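Local coordinates for protein deoxyhypusine synthase, putative (Entamoeba histolytica, PDB 7L9R) that probably acts as a deoxyhypusine synthase, an NAD-dependent transferase that would pass the aminobutyl group of spermidine to a lysine of the translation factor eIF5A, at residues F187-L192 and L242-V247; D116-T121 and I215-P220. All coordinates share one frame; numbering follows the deposited sequence.

Contact 1: F187-L192 and L242-V247; sequences FTPSQL and LMVDLV
F187 meets the run L242-V247 through its backbone and its ring carbon CD2. A single beta bridge pairs it with V244: F187 N donates to M243 O at 3.2 Å, bent and reaching the carbonyl from above its plane, while D245 N gives a shorter, straighter bond to F187 O (2.8 Å, 160°). Along the F187 side chain, CB lies near M243 O. Chi1 of -63° sets CG anti to the carbonyl carbon, and CD2 then meets CD1 of L242 at 3.6 Å, the two side chains crossing at about a right angle; F187 also packs on Q181 and on I177 of helix 160-179. P189, with no N-H to lose at the first turn of a helix, lays its CD 3.3 Å from D245 O. Its compact, apolar ring can lie this close to the backbone while CG touches both V244 CG1 and L246 CD1, each 3.9 Å away. The other V244 methyl, CG2, faces CD1 of L192. T188 stands at the N-cap: its OG1 accepts from Q191 N and also bonds D249, while OE1 of Q191 takes a weak bond from T188 N. D245, ahead of the turn into helix 247-258, makes its own capping bond: OD1 accepts V247 N from above the carboxylate plane, and also V244 N of the second subunit. A capping box thus sits beside a second side-chain cap, two helix starts joined by one beta bridge at a subunit interface.

Contact 2: D116-T121 and I215-P220; sequences DYIVTT and ITIFCP
I215 opens the contact by laying its CG2 methyl 3.6 Å from D116 O, an apolar branch set against the backbone of D116. T216 follows on the face it shares with Y117 and F218. Its carbonyl O receives I118 N in the carbonyl plane at 3.0 Å and 168°, while its CB lies beside CD1 of Y117 and its CG2 methyl sits 3.8 Å above one face of the F218 ring, offset toward the rim. A beta-branched residue suits this place, since one branch can pack on a neighbouring ring. I217 turns to the other face, where it lies alongside I118, pointing the same way; CG1 meets I118 CB at 4.0 Å and the CG2 methyls of both residues touch. Helix 189-200 reaches this face through I193, and helix 102-111 through V110. F218 returns to the first face. Its N donates to I118 O over 2.8 Å, almost straight, and its O accepts from T120 N at 3.0 Å. Chi1 of -61° puts the ring beside its own backbone N, leaning back along the strand until CE2 meets CD1 of Y117 at 3.6 Å, with the Y117 atom at the F218 ring edge. V119 CG2 lies near F218 CB on this same face, and I253 of helix 247-258 packs on the ring. C219 follows, its SG 3.6 Å from T121 O. The hydroxyl of T120 bonds F93 O in strand 87-93. Parallel backbone bonds thus fix the register, while the side chains give the sheet an aliphatic face at I118 and I217 and a mixed one of rings, V119 and T216, each packed against helices.

In the fold
Contact 2 lies near the middle of the chain, pairing strand 216-218, outermost within this chain, with strand 117-120 of a parallel sheet whose strand order is Rossmann-like, consistent with an NAD-using family. Contact 1 is the more fully buried although farther from the centre, part of its cover coming from the second subunit. Their centres are 13 Å apart and they touch directly: S190 CB lies 3.2 Å from I217 O, and P189 CB 3.4 Å from C219 O. Helices 189-200 and 247-258, which start in contact 1, both pack on contact 2. The chemistry follows the place: repeated strand bonds within the sheet, but one bridge and polar caps where helices begin beside another subunit.

Contact 1: F187-L192 and L242-V247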
ATOM      1  N   PHE B 187     -34.751  16.132  -9.079  1.00 63.99           N
ATOM      2  CA  PHE B 187     -34.712  14.736  -8.678  1.00 63.94           C
ATOM      3  C   PHE B 187     -33.479  14.460  -7.818  1.00 61.42           C
ATOM      4  O   PHE B 187     -32.470  15.162  -7.899  1.00 58.94           O
ATOM      5  CB  PHE B 187     -34.698  13.849  -9.920  1.00 63.54           C
ATOM      6  CG  PHE B 187     -35.934  13.973 -10.753  1.00 71.75           C
ATOM      7  CD1 PHE B 187     -37.081  13.276 -10.414  1.00 69.83           C
ATOM      8  CD2 PHE B 187     -35.975  14.848 -11.828  1.00 76.68           C
ATOM      9  CE1 PHE B 187     -38.236  13.401 -11.173  1.00 79.87           C
ATOM     10  CE2 PHE B 187     -37.130  14.990 -12.584  1.00 82.12           C
ATOM     11  CZ  PHE B 187     -38.260  14.262 -12.257  1.00 83.79           C
ATOM     12  N   THR B 188     -33.565  13.424  -6.986  1.00 58.20           N
ATOM     13  CA  THR B 188     -32.376  12.978  -6.279  1.00 51.21           C
ATOM     14  C   THR B 188     -31.794  11.760  -6.972  1.00 52.29           C
ATOM     15  O   THR B 188     -32.464  11.121  -7.785  1.00 54.65           O
ATOM     16  CB  THR B 188     -32.698  12.640  -4.820  1.00 56.57           C
ATOM     17  OG1 THR B 188     -33.384  11.386  -4.756  1.00 54.88           O
ATOM     18  CG2 THR B 188     -33.560  13.720  -4.204  1.00 54.34           C
ATOM     19  N   PRO B 189     -30.534  11.412  -6.698  1.00 54.74           N
ATOM     20  CA  PRO B 189     -29.982  10.190  -7.308  1.00 48.25           C
ATOM     21  C   PRO B 189     -30.796   8.943  -7.009  1.00 50.93           C
ATOM     22  O   PRO B 189     -31.094   8.169  -7.930  1.00 49.89           O
ATOM     23  CB  PRO B 189     -28.572  10.120  -6.715  1.00 43.08           C
ATOM     24  CG  PRO B 189     -28.214  11.545  -6.491  1.00 50.06           C
ATOM     25  CD  PRO B 189     -29.485  12.224  -6.054  1.00 51.48           C
ATOM     26  N   SER B 190     -31.206   8.744  -5.754  1.00 47.23           N
ATOM     27  CA  SER B 190     -31.959   7.540  -5.415  1.00 52.65           C
ATOM     28  C   SER B 190     -33.283   7.487  -6.171  1.00 52.32           C
ATOM     29  O   SER B 190     -33.725   6.408  -6.584  1.00 46.50           O
ATOM     30  CB  SER B 190     -32.210   7.470  -3.908  1.00 43.52           C
ATOM     31  OG  SER B 190     -33.264   8.340  -3.529  1.00 46.30           O
ATOM     32  N   GLN B 191     -33.924   8.645  -6.373  1.00 48.39           N
ATOM     33  CA  GLN B 191     -35.156   8.676  -7.156  1.00 53.02           C
ATOM     34  C   GLN B 191     -34.900   8.321  -8.616  1.00 54.15           C
ATOM     35  O   GLN B 191     -35.663   7.556  -9.214  1.00 50.21           O
ATOM     36  CB  GLN B 191     -35.815  10.050  -7.072  1.00 49.99           C
ATOM     37  CG  GLN B 191     -36.293  10.450  -5.698  1.00 64.14           C
ATOM     38  CD  GLN B 191     -36.747  11.902  -5.663  1.00 81.21           C
ATOM     39  OE1 GLN B 191     -36.709  12.603  -6.682  1.00 72.77           O
ATOM     40  NE2 GLN B 191     -37.181  12.360  -4.491  1.00 80.32           N
ATOM     41  N   LEU B 192     -33.839   8.879  -9.207  1.00 50.87           N
ATOM     42  CA  LEU B 192     -33.493   8.553 -10.587  1.00 45.12           C
ATOM     43  C   LEU B 192     -33.185   7.073 -10.740  1.00 48.65           C
ATOM     44  O   LEU B 192     -33.517   6.462 -11.765  1.00 46.87           O
ATOM     45  CB  LEU B 192     -32.294   9.394 -11.038  1.00 48.08           C
ATOM     46  CG  LEU B 192     -32.544  10.901 -11.177  1.00 52.71           C
ATOM     47  CD1 LEU B 192     -31.263  11.621 -11.558  1.00 51.09           C
ATOM     48  CD2 LEU B 192     -33.636  11.175 -12.204  1.00 45.01           C
ATOM     49  N   LEU B 242     -32.554  18.861 -16.660  1.00 83.36           N
ATOM     50  CA  LEU B 242     -32.529  18.000 -15.488  1.00 71.20           C
ATOM     51  C   LEU B 242     -31.668  18.621 -14.394  1.00 74.86           C
ATOM     52  O   LEU B 242     -30.586  19.155 -14.656  1.00 80.84           O
ATOM     53  CB  LEU B 242     -31.994  16.619 -15.863  1.00 64.18           C
ATOM     54  CG  LEU B 242     -31.848  15.591 -14.742  1.00 67.29           C
ATOM     55  CD1 LEU B 242     -33.205  15.201 -14.178  1.00 68.23           C
ATOM     56  CD2 LEU B 242     -31.100  14.363 -15.248  1.00 68.90           C
ATOM     57  N   MET B 243     -32.159  18.555 -13.161  1.00 72.09           N
ATOM     58  CA  MET B 243     -31.428  19.003 -11.987  1.00 57.23           C
ATOM     59  C   MET B 243     -31.320  17.845 -11.005  1.00 68.93           C
ATOM     60  O   MET B 243     -32.225  17.011 -10.905  1.00 64.15           O
ATOM     61  CB  MET B 243     -32.124  20.202 -11.355  1.00 63.68           C
ATOM     62  CG  MET B 243     -32.184  21.384 -12.299  1.00 69.74           C
ATOM     63  SD  MET B 243     -33.028  22.837 -11.659  1.00 87.28           S
ATOM     64  CE  MET B 243     -34.442  22.089 -10.862  1.00 90.89           C
ATOM     65  N   VAL B 244     -30.202  17.782 -10.285  1.00 60.72           N
ATOM     66  CA  VAL B 244     -29.933  16.684  -9.363  1.00 49.97           C
ATOM     67  C   VAL B 244     -29.634  17.272  -7.993  1.00 59.89           C
ATOM     68  O   VAL B 244     -28.607  17.938  -7.806  1.00 63.79           O
ATOM     69  CB  VAL B 244     -28.779  15.788  -9.835  1.00 55.45           C
ATOM     70  CG1 VAL B 244     -28.445  14.752  -8.771  1.00 48.01           C
ATOM     71  CG2 VAL B 244     -29.137  15.085 -11.139  1.00 48.13           C
ATOM     72  N   ASP B 245     -30.534  17.039  -7.040  1.00 54.43           N
ATOM     73  CA  ASP B 245     -30.360  17.496  -5.671  1.00 51.14           C
ATOM     74  C   ASP B 245     -29.748  16.395  -4.816  1.00 60.43           C
ATOM     75  O   ASP B 245     -30.122  15.223  -4.925  1.00 54.76           O
ATOM     76  CB  ASP B 245     -31.685  17.930  -5.052  1.00 53.66           C
ATOM     77  CG  ASP B 245     -31.564  18.194  -3.560  1.00 65.83           C
ATOM     78  OD1 ASP B 245     -30.620  18.912  -3.155  1.00 63.24           O
ATOM     79  OD2 ASP B 245     -32.390  17.665  -2.788  1.00 65.15           O
ATOM     80  N   LEU B 246     -28.805  16.782  -3.962  1.00 53.87           N
ATOM     81  CA  LEU B 246     -28.164  15.844  -3.055  1.00 49.43           C
ATOM     82  C   LEU B 246     -28.675  15.949  -1.624  1.00 49.77           C
ATOM     83  O   LEU B 246     -28.468  15.016  -0.842  1.00 45.03           O
ATOM     84  CB  LEU B 246     -26.641  16.061  -3.072  1.00 48.02           C
ATOM     85  CG  LEU B 246     -25.792  14.976  -3.740  1.00 63.99           C
ATOM     86  CD1 LEU B 246     -26.286  14.634  -5.150  1.00 47.05           C
ATOM     87  CD2 LEU B 246     -24.324  15.407  -3.760  1.00 47.76           C
ATOM     88  N   VAL B 247     -29.332  17.053  -1.257  1.00 49.52           N
ATOM     89  CA  VAL B 247     -29.690  17.249   0.144  1.00 57.24           C
ATOM     90  C   VAL B 247     -30.780  16.270   0.569  1.00 59.96           C
ATOM     91  O   VAL B 247     -30.734  15.721   1.676  1.00 56.61           O
ATOM     92  CB  VAL B 247     -30.102  18.711   0.405  1.00 55.15           C
ATOM     93  CG1 VAL B 247     -30.509  18.903   1.868  1.00 57.39           C
ATOM     94  CG2 VAL B 247     -28.970  19.666   0.046  1.00 58.87           C
TER

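Contact 2: D116-T121 and I215-P220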
ATOM      1  N   ASP B 116     -31.559  -3.560   3.161  1.00 57.22           N
ATOM      2  CA  ASP B 116     -32.560  -2.502   3.144  1.00 50.87           C
ATOM      3  C   ASP B 116     -32.137  -1.276   2.353  1.00 56.11           C
ATOM      4  O   ASP B 116     -32.995  -0.592   1.788  1.00 53.78           O
ATOM      5  CB  ASP B 116     -32.891  -2.083   4.576  1.00 47.94           C
ATOM      6  CG  ASP B 116     -33.378  -3.256   5.416  1.00 63.15           C
ATOM      7  OD1 ASP B 116     -34.311  -3.961   4.969  1.00 61.47           O
ATOM      8  OD2 ASP B 116     -32.819  -3.484   6.510  1.00 60.04           O
ATOM      9  N   TYR B 117     -30.839  -0.991   2.291  1.00 50.95           N
ATOM     10  CA  TYR B 117     -30.325   0.178   1.601  1.00 49.14           C
ATOM     11  C   TYR B 117     -28.996  -0.181   0.969  1.00 47.26           C
ATOM     12  O   TYR B 117     -28.248  -1.010   1.494  1.00 51.25           O
ATOM     13  CB  TYR B 117     -30.112   1.374   2.541  1.00 45.72           C
ATOM     14  CG  TYR B 117     -31.365   1.907   3.189  1.00 48.49           C
ATOM     15  CD1 TYR B 117     -32.181   2.809   2.518  1.00 50.71           C
ATOM     16  CD2 TYR B 117     -31.719   1.534   4.481  1.00 50.42           C
ATOM     17  CE1 TYR B 117     -33.322   3.313   3.106  1.00 53.74           C
ATOM     18  CE2 TYR B 117     -32.867   2.034   5.082  1.00 50.08           C
ATOM     19  CZ  TYR B 117     -33.665   2.924   4.386  1.00 59.07           C
ATOM     20  OH  TYR B 117     -34.806   3.442   4.961  1.00 61.41           O
ATOM     21  N   ILE B 118     -28.696   0.472  -0.145  1.00 43.82           N
ATOM     22  CA  ILE B 118     -27.418   0.323  -0.824  1.00 41.15           C
ATOM     23  C   ILE B 118     -26.782   1.698  -0.969  1.00 46.25           C
ATOM     24  O   ILE B 118     -27.473   2.691  -1.219  1.00 44.17           O
ATOM     25  CB  ILE B 118     -27.581  -0.358  -2.197  1.00 40.16           C
ATOM     26  CG1 ILE B 118     -27.916  -1.837  -2.016  1.00 46.54           C
ATOM     27  CG2 ILE B 118     -26.326  -0.199  -3.037  1.00 41.92           C
ATOM     28  CD1 ILE B 118     -28.102  -2.567  -3.322  1.00 42.06           C
ATOM     29  N   VAL B 119     -25.473   1.762  -0.763  1.00 41.56           N
ATOM     30  CA  VAL B 119     -24.672   2.933  -1.093  1.00 44.03           C
ATOM     31  C   VAL B 119     -23.612   2.479  -2.079  1.00 43.61           C
ATOM     32  O   VAL B 119     -22.966   1.446  -1.865  1.00 44.99           O
ATOM     33  CB  VAL B 119     -24.030   3.567   0.153  1.00 46.70           C
ATOM     34  CG1 VAL B 119     -23.265   4.821  -0.237  1.00 53.26           C
ATOM     35  CG2 VAL B 119     -25.089   3.897   1.195  1.00 41.13           C
ATOM     36  N   THR B 120     -23.464   3.202  -3.182  1.00 38.81           N
ATOM     37  CA  THR B 120     -22.459   2.815  -4.160  1.00 47.47           C
ATOM     38  C   THR B 120     -21.859   4.067  -4.794  1.00 44.16           C
ATOM     39  O   THR B 120     -22.166   5.197  -4.402  1.00 42.82           O
ATOM     40  CB  THR B 120     -23.042   1.841  -5.195  1.00 43.41           C
ATOM     41  OG1 THR B 120     -21.980   1.334  -6.013  1.00 44.11           O
ATOM     42  CG2 THR B 120     -24.090   2.519  -6.065  1.00 42.52           C
ATOM     43  N   THR B 121     -20.988   3.859  -5.776  1.00 41.24           N
ATOM     44  CA  THR B 121     -20.143   4.914  -6.315  1.00 45.78           C
ATOM     45  C   THR B 121     -20.407   5.106  -7.804  1.00 50.05           C
ATOM     46  O   THR B 121     -21.149   4.344  -8.436  1.00 48.75           O
ATOM     47  CB  THR B 121     -18.664   4.586  -6.100  1.00 48.03           C
ATOM     48  OG1 THR B 121     -18.344   3.389  -6.820  1.00 44.77           O
ATOM     49  CG2 THR B 121     -18.386   4.358  -4.619  1.00 47.26           C
ATOM     50  N   ILE B 215     -35.926  -1.109  -2.190  1.00 55.42           N
ATOM     51  CA  ILE B 215     -34.608  -0.969  -1.601  1.00 51.06           C
ATOM     52  C   ILE B 215     -33.980   0.265  -2.239  1.00 53.59           C
ATOM     53  O   ILE B 215     -33.729   0.305  -3.450  1.00 48.63           O
ATOM     54  CB  ILE B 215     -33.770  -2.239  -1.788  1.00 50.23           C
ATOM     55  CG1 ILE B 215     -34.375  -3.354  -0.916  1.00 52.27           C
ATOM     56  CG2 ILE B 215     -32.313  -1.989  -1.423  1.00 48.50           C
ATOM     57  CD1 ILE B 215     -34.009  -4.765  -1.326  1.00 45.30           C
ATOM     58  N   THR B 216     -33.767   1.289  -1.420  1.00 48.37           N
ATOM     59  CA  THR B 216     -33.295   2.573  -1.911  1.00 46.65           C
ATOM     60  C   THR B 216     -31.788   2.521  -2.117  1.00 48.95           C
ATOM     61  O   THR B 216     -31.049   2.029  -1.257  1.00 48.30           O
ATOM     62  CB  THR B 216     -33.679   3.677  -0.926  1.00 52.36           C
ATOM     63  OG1 THR B 216     -35.099   3.641  -0.712  1.00 51.85           O
ATOM     64  CG2 THR B 216     -33.278   5.054  -1.455  1.00 49.09           C
ATOM     65  N   ILE B 217     -31.338   3.027  -3.264  1.00 44.57           N
ATOM     66  CA  ILE B 217     -29.929   3.019  -3.645  1.00 46.60           C
ATOM     67  C   ILE B 217     -29.434   4.461  -3.662  1.00 49.70           C
ATOM     68  O   ILE B 217     -29.932   5.289  -4.434  1.00 44.80           O
ATOM     69  CB  ILE B 217     -29.714   2.347  -5.011  1.00 44.61           C
ATOM     70  CG1 ILE B 217     -30.192   0.892  -4.974  1.00 42.27           C
ATOM     71  CG2 ILE B 217     -28.249   2.430  -5.424  1.00 39.72           C
ATOM     72  CD1 ILE B 217     -30.124   0.189  -6.315  1.00 41.39           C
ATOM     73  N   PHE B 218     -28.473   4.762  -2.797  1.00 41.26           N
ATOM     74  CA  PHE B 218     -27.845   6.073  -2.750  1.00 46.67           C
ATOM     75  C   PHE B 218     -26.576   6.071  -3.591  1.00 45.47           C
ATOM     76  O   PHE B 218     -25.812   5.098  -3.586  1.00 44.47           O
ATOM     77  CB  PHE B 218     -27.520   6.464  -1.306  1.00 42.23           C
ATOM     78  CG  PHE B 218     -28.730   6.553  -0.428  1.00 45.36           C
ATOM     79  CD1 PHE B 218     -29.538   7.675  -0.454  1.00 39.30           C
ATOM     80  CD2 PHE B 218     -29.075   5.499   0.405  1.00 47.34           C
ATOM     81  CE1 PHE B 218     -30.667   7.759   0.349  1.00 47.60           C
ATOM     82  CE2 PHE B 218     -30.206   5.571   1.211  1.00 57.30           C
ATOM     83  CZ  PHE B 218     -31.001   6.705   1.183  1.00 53.22           C
ATOM     84  N   CYS B 219     -26.369   7.159  -4.330  1.00 40.84           N
ATOM     85  CA  CYS B 219     -25.192   7.318  -5.174  1.00 43.66           C
ATOM     86  C   CYS B 219     -24.935   8.805  -5.387  1.00 45.47           C
ATOM     87  O   CYS B 219     -25.253   9.347  -6.452  1.00 44.10           O
ATOM     88  CB  CYS B 219     -25.370   6.592  -6.513  1.00 37.03           C
ATOM     89  SG  CYS B 219     -23.886   6.569  -7.550  1.00 45.86           S
ATOM     90  N   PRO B 220     -24.358   9.492  -4.398  1.00 47.36           N
ATOM     91  CA  PRO B 220     -24.157  10.944  -4.535  1.00 44.90           C
ATOM     92  C   PRO B 220     -23.336  11.336  -5.751  1.00 40.05           C
ATOM     93  O   PRO B 220     -23.538  12.423  -6.300  1.00 40.14           O
ATOM     94  CB  PRO B 220     -23.435  11.317  -3.231  1.00 43.46           C
ATOM     95  CG  PRO B 220     -23.785  10.237  -2.277  1.00 54.73           C
ATOM     96  CD  PRO B 220     -23.896   8.986  -3.095  1.00 45.33           C
TER